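Local coordinates for protein signal peptidase I (Enterococcus faecalis, PDB 4ME8) that probably cleaves hydrophobic N-terminal signal or leader sequences from secreted proteins, as a serine endopeptidase of the signal peptidase I family, at residues A[54-59]-A[63-68]; A[47-52]-A[70-75]; A[121-124]-A[128-131]; A[31-36]-A[108-113]; A[60-63]-A[68-71]. All coordinates share one frame; numbering follows the deposited sequence.

All five contacts lie in one chain. Contacts 1 and 5 share strand 62-65 and together make a three-stranded antiparallel meander, 56-59, 62-65 and 68-70; their centres are about 7 Å apart. Contact 2 ties the chain that leaves 68-70 to strand 43-50 of a second antiparallel sheet. Contact 4 joins strands 32-36 and 109-113 of that sheet; strand 129-130 of contact 3 pairs with 109-113. The centres of contacts 3 and 4 are about 6 Å apart. Along the chain, contacts 1, 2 and 5 fall between the two segments of contact 4, and contact 3 follows. Side chains of contacts 2, 3 and 4 come within about 4 to 7 Å of that of the predicted active-site Lys46.

Contact 1: A[54-59]-A[63-68]; sequences ETVEYR and LYINGV
Tyr64 O takes two donors: Glu57 N at 2.8 Å and, weakly, water 1. The return bond runs from Tyr64 N to Glu57 O at 2.7 Å. The two make Glu57 and Tyr64 a hydrogen-bonded pair of the antiparallel beta hairpin of strands 56-59 and 62-65. Val56 with Ile65 and Tyr58 with Leu63 are non-hydrogen-bonded pairs on the other face. There Val56 CG2 and Ile65 CD1 lie side by side, 3.7 Å apart. Leu63 comes over one face of the Tyr58 ring; its CB makes an off-centre CH-pi contact, and Leu63 CD1 touches Tyr58 CE1 at 3.6 Å. Glu72 and Arg117 hold the Tyr58 hydroxyl.

On the face of Glu57 and Tyr64, Arg59 lies over the Tyr64 ring with its guanidinium turned 22° from the ring plane. This is an off-centre cation-pi contact. The bend of the Arg59 chain at chi3 (82°) also brings NH1 to Glu57 OE2, a loose salt bridge at 3.6 Å. Water 2 joins Arg59 O to Tyr64 OH at the ring edge.

A type I' turn from Ile65 to Val68 follows strand 62-65. Its Asn66 grips Thr55 twice. Asn66 N donates to Thr55 O, and Asn66 OD1 accepts from Thr55 N at 2.9 Å, with the donor 25° out of the amide carbonyl plane.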
# COMPACT_ATOMS: atom_id res chain seq x y z
N GLU A 54 -7.11 5.77 8.69
CA GLU A 54 -7.23 4.32 8.77
C GLU A 54 -6.00 3.62 9.37
O GLU A 54 -4.86 4.05 9.17
CB GLU A 54 -7.52 3.76 7.39
CG GLU A 54 -8.89 4.17 6.84
CD GLU A 54 -9.07 3.86 5.36
OE1 GLU A 54 -8.09 3.44 4.71
OE2 GLU A 54 -10.20 4.04 4.84
N THR A 55 -6.25 2.53 10.09
CA THR A 55 -5.19 1.59 10.45
C THR A 55 -5.02 0.59 9.30
O THR A 55 -6.00 0.23 8.62
CB THR A 55 -5.50 0.83 11.76
OG1 THR A 55 -6.60 -0.06 11.55
CG2 THR A 55 -5.82 1.80 12.91
N VAL A 56 -3.78 0.16 9.06
CA VAL A 56 -3.48 -0.85 8.05
C VAL A 56 -2.71 -1.98 8.69
O VAL A 56 -1.70 -1.75 9.36
CB VAL A 56 -2.63 -0.28 6.89
CG1 VAL A 56 -2.26 -1.39 5.91
CG2 VAL A 56 -3.39 0.84 6.19
N GLU A 57 -3.19 -3.20 8.49
CA GLU A 57 -2.51 -4.37 9.01
C GLU A 57 -2.53 -5.49 7.97
O GLU A 57 -3.51 -5.70 7.27
CB GLU A 57 -3.14 -4.84 10.33
CG GLU A 57 -2.58 -6.18 10.84
CD GLU A 57 -2.86 -6.47 12.31
OE1 GLU A 57 -3.81 -5.91 12.91
OE2 GLU A 57 -2.12 -7.30 12.89
N TYR A 58 -1.40 -6.19 7.88
CA TYR A 58 -1.35 -7.49 7.23
C TYR A 58 -1.04 -8.53 8.29
O TYR A 58 -0.10 -8.38 9.06
CB TYR A 58 -0.28 -7.51 6.14
CG TYR A 58 -0.83 -7.23 4.77
CD1 TYR A 58 -1.05 -5.93 4.36
CD2 TYR A 58 -1.13 -8.26 3.89
CE1 TYR A 58 -1.55 -5.66 3.10
CE2 TYR A 58 -1.64 -8.00 2.64
CZ TYR A 58 -1.85 -6.70 2.25
OH TYR A 58 -2.35 -6.42 1.00
N ARG A 59 -1.87 -9.57 8.34
CA ARG A 59 -1.64 -10.71 9.21
C ARG A 59 -2.04 -11.96 8.42
O ARG A 59 -3.15 -12.04 7.89
CB ARG A 59 -2.45 -10.60 10.51
CG ARG A 59 -2.23 -11.75 11.48
CD ARG A 59 -2.79 -11.48 12.88
NE ARG A 59 -4.23 -11.75 12.99
CZ ARG A 59 -5.20 -10.83 12.96
NH1 ARG A 59 -4.94 -9.53 12.80
NH2 ARG A 59 -6.47 -11.22 13.07
N LEU A 63 -5.19 -8.53 4.14
CA LEU A 63 -5.26 -7.09 4.39
C LEU A 63 -6.39 -6.72 5.36
O LEU A 63 -7.55 -7.06 5.13
CB LEU A 63 -5.50 -6.34 3.08
CG LEU A 63 -5.80 -4.84 3.15
CD1 LEU A 63 -4.69 -4.08 3.87
CD2 LEU A 63 -6.03 -4.29 1.75
N TYR A 64 -6.03 -6.00 6.42
CA TYR A 64 -6.97 -5.45 7.38
C TYR A 64 -6.88 -3.91 7.38
O TYR A 64 -5.82 -3.35 7.62
CB TYR A 64 -6.65 -5.99 8.78
CG TYR A 64 -6.93 -7.48 8.95
CD1 TYR A 64 -6.00 -8.43 8.56
CD2 TYR A 64 -8.12 -7.92 9.52
CE1 TYR A 64 -6.25 -9.78 8.71
CE2 TYR A 64 -8.38 -9.27 9.68
CZ TYR A 64 -7.44 -10.20 9.27
OH TYR A 64 -7.69 -11.53 9.42
N ILE A 65 -8.00 -3.25 7.09
CA ILE A 65 -8.12 -1.80 7.19
C ILE A 65 -9.14 -1.51 8.28
O ILE A 65 -10.30 -1.90 8.17
CB ILE A 65 -8.63 -1.18 5.88
CG1 ILE A 65 -7.66 -1.47 4.72
CG2 ILE A 65 -8.83 0.32 6.02
CD1 ILE A 65 -6.41 -0.63 4.72
N ASN A 66 -8.71 -0.82 9.34
CA ASN A 66 -9.56 -0.59 10.51
C ASN A 66 -10.12 -1.91 11.00
O ASN A 66 -11.29 -2.00 11.40
CB ASN A 66 -10.69 0.41 10.20
CG ASN A 66 -10.19 1.84 10.04
OD1 ASN A 66 -9.07 2.16 10.40
ND2 ASN A 66 -11.04 2.70 9.52
N GLY A 67 -9.28 -2.95 10.99
CA GLY A 67 -9.68 -4.29 11.45
C GLY A 67 -10.63 -5.03 10.53
O GLY A 67 -11.13 -6.09 10.89
N VAL A 68 -10.88 -4.48 9.33
CA VAL A 68 -11.82 -5.07 8.39
C VAL A 68 -11.03 -5.80 7.31
O VAL A 68 -10.23 -5.20 6.59
CB VAL A 68 -12.75 -4.01 7.76
CG1 VAL A 68 -13.65 -4.64 6.69
CG2 VAL A 68 -13.58 -3.34 8.84
O HOH W 1 -6.25 -2.46 10.40
O HOH W 2 -5.63 -13.18 8.85

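Contact 2: A[47-52]-A[70-75]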
# COMPACT_ATOMS: atom_id res chain seq x y z
N ARG A 47 -0.36 0.91 -5.87
CA ARG A 47 -1.75 0.76 -5.50
C ARG A 47 -2.08 1.45 -4.17
O ARG A 47 -1.36 1.31 -3.17
CB ARG A 47 -2.14 -0.72 -5.44
CG ARG A 47 -3.63 -0.95 -5.65
CD ARG A 47 -3.99 -2.42 -5.70
NE ARG A 47 -3.58 -3.05 -6.95
CZ ARG A 47 -4.32 -3.09 -8.07
NH1 ARG A 47 -5.52 -2.51 -8.11
NH2 ARG A 47 -3.85 -3.70 -9.15
N LEU A 48 -3.17 2.21 -4.18
CA LEU A 48 -3.65 2.88 -2.98
C LEU A 48 -4.27 1.82 -2.07
O LEU A 48 -5.18 1.09 -2.48
CB LEU A 48 -4.68 3.95 -3.36
CG LEU A 48 -5.28 4.76 -2.21
CD1 LEU A 48 -4.19 5.23 -1.25
CD2 LEU A 48 -6.05 5.95 -2.76
N ILE A 49 -3.75 1.73 -0.85
CA ILE A 49 -4.17 0.70 0.11
C ILE A 49 -4.78 1.34 1.36
O ILE A 49 -5.88 0.96 1.79
CB ILE A 49 -2.98 -0.22 0.46
CG1 ILE A 49 -2.57 -1.05 -0.77
CG2 ILE A 49 -3.30 -1.13 1.63
CD1 ILE A 49 -3.60 -2.07 -1.25
N GLY A 50 -4.10 2.33 1.91
CA GLY A 50 -4.57 3.03 3.09
C GLY A 50 -4.81 4.51 2.86
O GLY A 50 -3.99 5.19 2.24
N LEU A 51 -5.93 4.99 3.39
CA LEU A 51 -6.40 6.37 3.25
C LEU A 51 -6.35 7.04 4.63
O LEU A 51 -6.30 6.33 5.63
CB LEU A 51 -7.84 6.36 2.74
CG LEU A 51 -8.09 5.79 1.32
CD1 LEU A 51 -9.43 5.07 1.23
CD2 LEU A 51 -8.06 6.90 0.29
N PRO A 52 -6.37 8.39 4.68
CA PRO A 52 -6.28 9.14 5.95
C PRO A 52 -7.19 8.64 7.07
O PRO A 52 -8.40 8.43 6.87
CB PRO A 52 -6.70 10.56 5.55
CG PRO A 52 -6.35 10.67 4.10
CD PRO A 52 -6.45 9.29 3.51
N LEU A 70 -10.14 -7.44 3.89
CA LEU A 70 -10.44 -7.10 2.50
C LEU A 70 -9.71 -8.05 1.56
O LEU A 70 -8.51 -8.25 1.69
CB LEU A 70 -9.96 -5.68 2.22
CG LEU A 70 -10.77 -4.57 2.91
CD1 LEU A 70 -10.11 -3.21 2.71
CD2 LEU A 70 -12.21 -4.57 2.40
N SER A 71 -10.43 -8.61 0.59
CA SER A 71 -9.78 -9.46 -0.41
C SER A 71 -8.96 -8.64 -1.41
O SER A 71 -9.12 -7.42 -1.54
CB SER A 71 -10.80 -10.36 -1.12
OG SER A 71 -12.04 -9.72 -1.28
N GLU A 72 -8.05 -9.33 -2.10
CA GLU A 72 -7.21 -8.74 -3.14
C GLU A 72 -7.10 -9.74 -4.29
O GLU A 72 -6.11 -10.46 -4.42
CB GLU A 72 -5.82 -8.40 -2.57
CG GLU A 72 -5.83 -7.29 -1.53
CD GLU A 72 -4.49 -7.08 -0.85
OE1 GLU A 72 -4.19 -7.83 0.11
OE2 GLU A 72 -3.74 -6.16 -1.25
N ASP A 73 -8.13 -9.79 -5.13
CA ASP A 73 -8.20 -10.75 -6.23
C ASP A 73 -7.09 -10.55 -7.27
O ASP A 73 -6.76 -11.47 -8.01
CB ASP A 73 -9.58 -10.72 -6.90
CG ASP A 73 -10.63 -11.55 -6.14
OD1 ASP A 73 -10.26 -12.27 -5.18
OD2 ASP A 73 -11.82 -11.49 -6.50
N TYR A 74 -6.53 -9.35 -7.30
CA TYR A 74 -5.36 -9.04 -8.14
C TYR A 74 -4.04 -9.67 -7.66
O TYR A 74 -3.06 -9.70 -8.41
CB TYR A 74 -5.18 -7.52 -8.27
CG TYR A 74 -4.98 -6.80 -6.95
CD1 TYR A 74 -3.72 -6.68 -6.38
CD2 TYR A 74 -6.06 -6.23 -6.29
CE1 TYR A 74 -3.54 -6.02 -5.17
CE2 TYR A 74 -5.89 -5.56 -5.09
CZ TYR A 74 -4.64 -5.47 -4.53
OH TYR A 74 -4.50 -4.80 -3.33
N LEU A 75 -3.99 -10.13 -6.41
CA LEU A 75 -2.81 -10.82 -5.88
C LEU A 75 -2.88 -12.36 -5.99
O LEU A 75 -1.88 -13.06 -5.80
CB LEU A 75 -2.58 -10.43 -4.41
CG LEU A 75 -2.25 -8.98 -4.04
CD1 LEU A 75 -1.82 -8.91 -2.59
CD2 LEU A 75 -1.16 -8.39 -4.94
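Arg47 and Tyr74 carry the contact through a cation-pi stack. The guanidinium lies flat on the ring, with its plane 19° from that of the ring and Arg47 CZ 3.9 Å from the centroid of the Tyr74 ring. The two side chains run past each other in opposite directions. Arg47 NE sits over the ring centre, and Arg47 CD reaches the hydroxyl end, 3.3 Å from Tyr74 CZ. The Arg47 chain bends at chi3 (-74°), which turns NE and the guanidinium out of the extended run of the chain and onto the ring. Glu72 CB covers the opposite ring face, so the ring is sandwiched.

Van der Waals packing adds little. The Ile49 CD1 methyl lies against the Tyr74 hydroxyl oxygen, OH, at 3.5 Å and comes within 4.1 Å of Glu72 OE2.

The polar links run along the second segment and outward. Tyr74 OH donates weakly to Glu72 OE2 at 2.6 Å. The same oxygen has a salt bridge to Arg117, and Glu72 OE1 meets the Tyr58 hydroxyl. On the other side, Arg47 NH2 forms a salt bridge with Asp115 and NH1 bonds weakly to Phe30 O. These partners fix the guanidinium plane, and the charge on Arg47 is probably shared between carboxylate and ring.

Arg47 directly follows the predicted active-site Lys46. Ile49 and Gly50 both face Phe111, a classic beta bulge, in the K-R-x-x-G-x-P-G sequence of the S26 signal peptidases, where the bulge glycine Gly50 is the conserved G.

Contact 3: A[121-124]-A[128-131]; sequences DDSR and FVKQ. With EDO (1,2-ethanediol), chain C.
The flat side chain of Phe128 sets out away from 121-124, and Ser123 OG meets Phe128 at its CA, 4.2 Å away. Two other flat groups meet edge to edge: the carboxylate of Asp122 lies at the edge of the Arg124 guanidinium, close to its plane. Arg124 grips it side-on with two nitrogens. NE bonds to Asp122 OD1 at 3.0 Å, and NH2 to Asp122 OD2 at 2.9 Å. Each oxygen uses its syn lone pair. Asp122 OD1 takes a second bond, from Arg124 N at 3.3 Å, on its anti side and 25° out of the carboxylate plane. This caps the short helix 123-126, with Asp122 at the N-cap.

Across to 128-131 the packing is light. Ser123 CB points toward that segment, and OG also lies 4.3 Å from Val129 CG2. The hydroxyl is tied elsewhere: it is hydrogen-bonded to Val112 N and to Gly127 O. Ser123 thus links the helix start to strand 109-113, which also pairs with strand 129-130. A 1,2-ethanediol, probably from the crystallisation liquor, donates from O2 to Arg124 O at 2.8 Å.

Asp122 OD2 also bonds to Gly114 N and to the Ser120 hydroxyl, so several donors fix its carboxylate. Ser120, Asp122, Ser123 and Arg124 belong to the S-x-DSR sequence, a conserved box of the S26 family, close to the active site with its predicted Lys46.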
# COMPACT_ATOMS: atom_id res chain seq x y z
N ASP A 121 9.36 -1.38 -3.84
CA ASP A 121 9.67 -0.29 -2.92
C ASP A 121 8.36 0.48 -2.77
O ASP A 121 7.88 1.11 -3.69
CB ASP A 121 10.78 0.58 -3.51
CG ASP A 121 11.43 1.47 -2.48
OD1 ASP A 121 11.14 1.35 -1.28
OD2 ASP A 121 12.26 2.31 -2.90
N ASP A 122 7.74 0.39 -1.60
CA ASP A 122 6.44 1.03 -1.40
C ASP A 122 6.37 1.53 0.03
O ASP A 122 7.41 1.72 0.65
CB ASP A 122 5.30 0.08 -1.80
CG ASP A 122 5.42 -1.29 -1.15
OD1 ASP A 122 5.89 -1.37 0.00
OD2 ASP A 122 5.05 -2.29 -1.81
N SER A 123 5.16 1.78 0.55
CA SER A 123 5.04 2.44 1.86
C SER A 123 5.62 1.63 3.01
O SER A 123 5.97 2.20 4.04
CB SER A 123 3.58 2.83 2.15
OG SER A 123 3.18 3.94 1.37
N ARG A 124 5.73 0.31 2.83
CA ARG A 124 6.44 -0.52 3.80
C ARG A 124 7.88 -0.07 4.03
O ARG A 124 8.44 -0.34 5.08
CB ARG A 124 6.47 -1.98 3.37
CG ARG A 124 5.15 -2.70 3.55
CD ARG A 124 5.18 -4.07 2.90
NE ARG A 124 5.41 -3.99 1.46
CZ ARG A 124 5.66 -5.03 0.67
NH1 ARG A 124 5.72 -6.26 1.18
NH2 ARG A 124 5.85 -4.85 -0.63
N PHE A 128 4.88 7.01 4.12
CA PHE A 128 3.64 7.53 3.54
C PHE A 128 3.89 8.44 2.33
O PHE A 128 4.94 9.08 2.24
CB PHE A 128 2.81 8.28 4.59
CG PHE A 128 2.40 7.43 5.77
CD1 PHE A 128 1.46 6.41 5.62
CD2 PHE A 128 2.95 7.66 7.03
CE1 PHE A 128 1.08 5.64 6.71
CE2 PHE A 128 2.57 6.88 8.12
CZ PHE A 128 1.64 5.87 7.96
N VAL A 129 2.91 8.49 1.43
CA VAL A 129 2.98 9.34 0.24
C VAL A 129 2.09 10.57 0.40
O VAL A 129 0.93 10.44 0.79
CB VAL A 129 2.53 8.54 -1.02
CG1 VAL A 129 2.50 9.44 -2.25
CG2 VAL A 129 3.43 7.33 -1.22
N LYS A 130 2.61 11.75 0.10
CA LYS A 130 1.78 12.97 0.17
C LYS A 130 0.73 12.94 -0.94
O LYS A 130 1.07 12.78 -2.11
CB LYS A 130 2.63 14.25 0.10
CG LYS A 130 3.39 14.53 1.39
CD LYS A 130 3.89 15.96 1.55
CE LYS A 130 4.01 16.30 3.04
NZ LYS A 130 4.90 17.45 3.34
N GLN A 131 -0.54 13.06 -0.55
CA GLN A 131 -1.66 13.18 -1.50
C GLN A 131 -1.38 14.22 -2.59
O GLN A 131 -1.55 13.94 -3.77
CB GLN A 131 -2.96 13.56 -0.79
CG GLN A 131 -3.56 12.48 0.09
CD GLN A 131 -4.98 12.80 0.55
OE1 GLN A 131 -5.59 13.78 0.14
NE2 GLN A 131 -5.52 11.95 1.41
C1 EDO C . 10.21 -2.67 8.06
O1 EDO C . 10.06 -3.90 7.32
C2 EDO C . 10.90 -1.60 7.21
O2 EDO C . 10.19 -0.35 7.26

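Contact 4: A[31-36]-A[108-113]; sequences DIIAFP and GMYFVL
Ile33 CD1 touches both Tyr110 and Val112. It is 3.8 Å from Tyr110 CD2 and 3.9 Å from Val112 CG1. A third touch joins Phe35 CZ to Val112 CG2, also at 3.8 Å. All four side chains are buried and set out toward the other strand. The contact is apolar. Phe35 and Val112 come from opposite directions, while Ile33 meets its two partners at a slant. Ile33 holds CG1 between its backbone N and carbonyl carbon (chi1 52°), and chi2 near 171° extends CD1 toward strand 109-113. Val112 uses both methyls: CG1 serves Ile33 and CG2 serves Phe35.

The next shell sets the backbones. Strand 43-50 lies between the two strands in one antiparallel sheet. Ile33 pairs with Lys46 through a backbone bond, and 109-113 is bonded to the other side of 43-50. The axes of 32-36 and 109-113 still come within 9.0 Å and cross at 106°. This is consistent with a strongly coiled sheet, in which side chains from non-adjacent strands meet over the middle one. Phe126 and Val129 also pack on Phe35, and Ser123 OG bonds to Val112 N.

The Val112 side chain is about 4 Å from that of the predicted active-site Lys46. The arrangement is a coiled antiparallel sheet with an apolar interior beside the lysine, as in the catalytic domain of S26 signal peptidases.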
# COMPACT_ATOMS: atom_id res chain seq x y z
N ASP A 31 -7.30 1.80 -6.22
CA ASP A 31 -6.87 2.56 -7.39
C ASP A 31 -5.34 2.52 -7.50
O ASP A 31 -4.62 2.47 -6.48
CB ASP A 31 -7.32 4.03 -7.31
CG ASP A 31 -8.81 4.22 -7.61
OD1 ASP A 31 -9.49 3.24 -8.00
OD2 ASP A 31 -9.30 5.37 -7.47
N ILE A 32 -4.87 2.53 -8.74
CA ILE A 32 -3.44 2.65 -9.02
C ILE A 32 -3.15 4.12 -9.23
O ILE A 32 -3.86 4.80 -9.97
CB ILE A 32 -3.03 1.79 -10.24
CG1 ILE A 32 -3.00 0.33 -9.82
CG2 ILE A 32 -1.65 2.19 -10.76
CD1 ILE A 32 -3.06 -0.63 -10.98
N ILE A 33 -2.11 4.61 -8.56
CA ILE A 33 -1.79 6.03 -8.59
C ILE A 33 -0.32 6.28 -8.91
O ILE A 33 0.56 5.56 -8.45
CB ILE A 33 -2.17 6.73 -7.27
CG1 ILE A 33 -1.58 6.01 -6.06
CG2 ILE A 33 -3.68 6.79 -7.13
CD1 ILE A 33 -1.76 6.79 -4.78
N ALA A 34 -0.08 7.33 -9.70
CA ALA A 34 1.28 7.72 -10.05
C ALA A 34 1.70 8.95 -9.26
O ALA A 34 0.91 9.88 -9.07
CB ALA A 34 1.38 7.99 -11.54
N PHE A 35 2.95 8.95 -8.80
CA PHE A 35 3.50 9.98 -7.90
C PHE A 35 5.03 9.91 -7.86
O PHE A 35 5.60 8.84 -8.11
CB PHE A 35 2.95 9.78 -6.49
CG PHE A 35 3.20 8.41 -5.94
CD1 PHE A 35 2.29 7.39 -6.14
CD2 PHE A 35 4.36 8.13 -5.22
CE1 PHE A 35 2.52 6.13 -5.65
CE2 PHE A 35 4.60 6.87 -4.73
CZ PHE A 35 3.68 5.86 -4.94
N PRO A 36 5.70 11.02 -7.51
CA PRO A 36 7.14 10.93 -7.34
C PRO A 36 7.48 10.13 -6.08
O PRO A 36 6.88 10.37 -5.03
CB PRO A 36 7.58 12.40 -7.18
CG PRO A 36 6.40 13.23 -7.53
CD PRO A 36 5.21 12.38 -7.24
N GLY A 108 -3.98 13.95 4.88
CA GLY A 108 -3.34 14.38 3.64
C GLY A 108 -2.27 13.44 3.12
O GLY A 108 -1.36 13.86 2.42
N MSE A 109 -2.38 12.16 3.47
CA MSE A 109 -1.39 11.16 3.05
C MSE A 109 -2.01 9.83 2.74
O MSE A 109 -3.11 9.54 3.19
CB MSE A 109 -0.37 11.02 4.17
CG MSE A 109 0.39 12.34 4.27
SE MSE A 109 2.18 12.00 4.97
CE MSE A 109 3.14 11.55 3.33
N TYR A 110 -1.27 9.03 1.97
CA TYR A 110 -1.67 7.69 1.55
C TYR A 110 -0.62 6.65 1.95
O TYR A 110 0.57 6.95 2.03
CB TYR A 110 -1.81 7.64 0.02
CG TYR A 110 -2.94 8.44 -0.62
CD1 TYR A 110 -4.20 8.51 -0.03
CD2 TYR A 110 -2.76 9.07 -1.85
CE1 TYR A 110 -5.24 9.21 -0.64
CE2 TYR A 110 -3.79 9.76 -2.46
CZ TYR A 110 -5.02 9.83 -1.85
OH TYR A 110 -6.05 10.52 -2.46
N PHE A 111 -1.10 5.42 2.16
CA PHE A 111 -0.26 4.24 2.29
C PHE A 111 -0.46 3.45 1.01
O PHE A 111 -1.60 3.14 0.64
CB PHE A 111 -0.69 3.40 3.49
CG PHE A 111 0.22 2.25 3.78
CD1 PHE A 111 1.36 2.43 4.54
CD2 PHE A 111 -0.05 0.99 3.28
CE1 PHE A 111 2.22 1.37 4.80
CE2 PHE A 111 0.80 -0.07 3.52
CZ PHE A 111 1.94 0.11 4.28
N VAL A 112 0.63 3.15 0.32
CA VAL A 112 0.54 2.45 -0.97
C VAL A 112 1.40 1.18 -0.97
O VAL A 112 2.35 1.07 -0.21
CB VAL A 112 0.95 3.36 -2.15
CG1 VAL A 112 0.10 4.64 -2.15
CG2 VAL A 112 2.44 3.69 -2.12
N LEU A 113 1.03 0.20 -1.79
CA LEU A 113 1.78 -1.04 -1.94
C LEU A 113 1.82 -1.43 -3.41
O LEU A 113 0.87 -1.15 -4.14
CB LEU A 113 1.13 -2.17 -1.15
CG LEU A 113 1.02 -2.08 0.37
CD1 LEU A 113 0.24 -3.28 0.88
CD2 LEU A 113 2.38 -2.04 1.06

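Contact 5: A[60-63]-A[68-71]; sequences DDTL and VSLS
Strands 62-65 and 68-70 form the second beta hairpin of an antiparallel meander, and this contact is its open end. Leu70 N donates to Leu63 O at 2.9 Å. That oxygen also receives a CA-H...O contact from Ser69 CA at 3.4 Å. The return bond of the pair is not made directly, for Leu63 N and Leu70 O are 4.1 Å apart. Water 3 fills the place. It accepts from Leu63 N at 3.0 Å and donates to Leu70 O at 2.7 Å. Both backbone groups are thus satisfied although the strands have begun to part.

Leu63 and Leu70 put their side chains on the same face. They meet lightly and at a slant, with Leu63 CD2 4.2 Å from Leu70 CB. Leu70 also packs on Ile65 and Arg29, and Leu63 on Phe30.

Thr62 and Ser69 meet at the margin. Thr62 CG2, the methyl and not the hydroxyl, lies 3.3 Å from Ser69 OG. Thr62 places this methyl opposite its backbone N, while Ser69 does the same with its hydroxyl (chi1 -174°), and the two groups come together. Ser69 also touches Tyr64.

Before Thr62 the chain makes the preceding turn, where Asp61 OD1 bonds to Thr89 N. The whole is a surface contact away from the active site: an antiparallel hairpin whose strands part around a bridging water.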
# COMPACT_ATOMS: atom_id res chain seq x y z
N ASP A 60 -1.11 -12.92 8.32
CA ASP A 60 -1.32 -14.17 7.58
C ASP A 60 -1.71 -13.94 6.12
O ASP A 60 -2.52 -14.67 5.54
CB ASP A 60 -2.35 -15.06 8.30
CG ASP A 60 -1.81 -15.62 9.60
OD1 ASP A 60 -0.70 -16.19 9.60
OD2 ASP A 60 -2.51 -15.51 10.64
N ASP A 61 -1.11 -12.90 5.54
CA ASP A 61 -1.26 -12.55 4.13
C ASP A 61 -2.62 -11.93 3.77
O ASP A 61 -2.96 -11.84 2.59
CB ASP A 61 -0.98 -13.78 3.25
CG ASP A 61 -0.15 -13.44 2.03
OD1 ASP A 61 0.60 -12.45 2.09
OD2 ASP A 61 -0.22 -14.18 1.03
N THR A 62 -3.36 -11.47 4.78
CA THR A 62 -4.66 -10.86 4.58
C THR A 62 -4.60 -9.38 4.98
O THR A 62 -4.02 -9.04 6.01
CB THR A 62 -5.75 -11.57 5.41
OG1 THR A 62 -5.75 -12.97 5.11
CG2 THR A 62 -7.13 -10.99 5.12
N LEU A 63 -5.19 -8.53 4.14
CA LEU A 63 -5.26 -7.09 4.39
C LEU A 63 -6.39 -6.72 5.36
O LEU A 63 -7.55 -7.06 5.13
CB LEU A 63 -5.50 -6.34 3.08
CG LEU A 63 -5.80 -4.84 3.15
CD1 LEU A 63 -4.69 -4.08 3.87
CD2 LEU A 63 -6.03 -4.29 1.75
N VAL A 68 -10.88 -4.48 9.33
CA VAL A 68 -11.82 -5.07 8.39
C VAL A 68 -11.03 -5.80 7.31
O VAL A 68 -10.23 -5.20 6.59
CB VAL A 68 -12.75 -4.01 7.76
CG1 VAL A 68 -13.65 -4.64 6.69
CG2 VAL A 68 -13.58 -3.34 8.84
N SER A 69 -11.27 -7.10 7.21
CA SER A 69 -10.63 -7.95 6.23
C SER A 69 -11.10 -7.60 4.81
O SER A 69 -12.29 -7.47 4.56
CB SER A 69 -10.97 -9.41 6.56
OG SER A 69 -10.26 -10.29 5.73
N LEU A 70 -10.14 -7.44 3.89
CA LEU A 70 -10.44 -7.10 2.50
C LEU A 70 -9.71 -8.05 1.56
O LEU A 70 -8.51 -8.25 1.69
CB LEU A 70 -9.96 -5.68 2.22
CG LEU A 70 -10.77 -4.57 2.91
CD1 LEU A 70 -10.11 -3.21 2.71
CD2 LEU A 70 -12.21 -4.57 2.40
N SER A 71 -10.43 -8.61 0.59
CA SER A 71 -9.78 -9.46 -0.41
C SER A 71 -8.96 -8.64 -1.41
O SER A 71 -9.12 -7.42 -1.54
CB SER A 71 -10.80 -10.36 -1.12
OG SER A 71 -12.04 -9.72 -1.28
O HOH W 3 -5.98 -9.25 1.33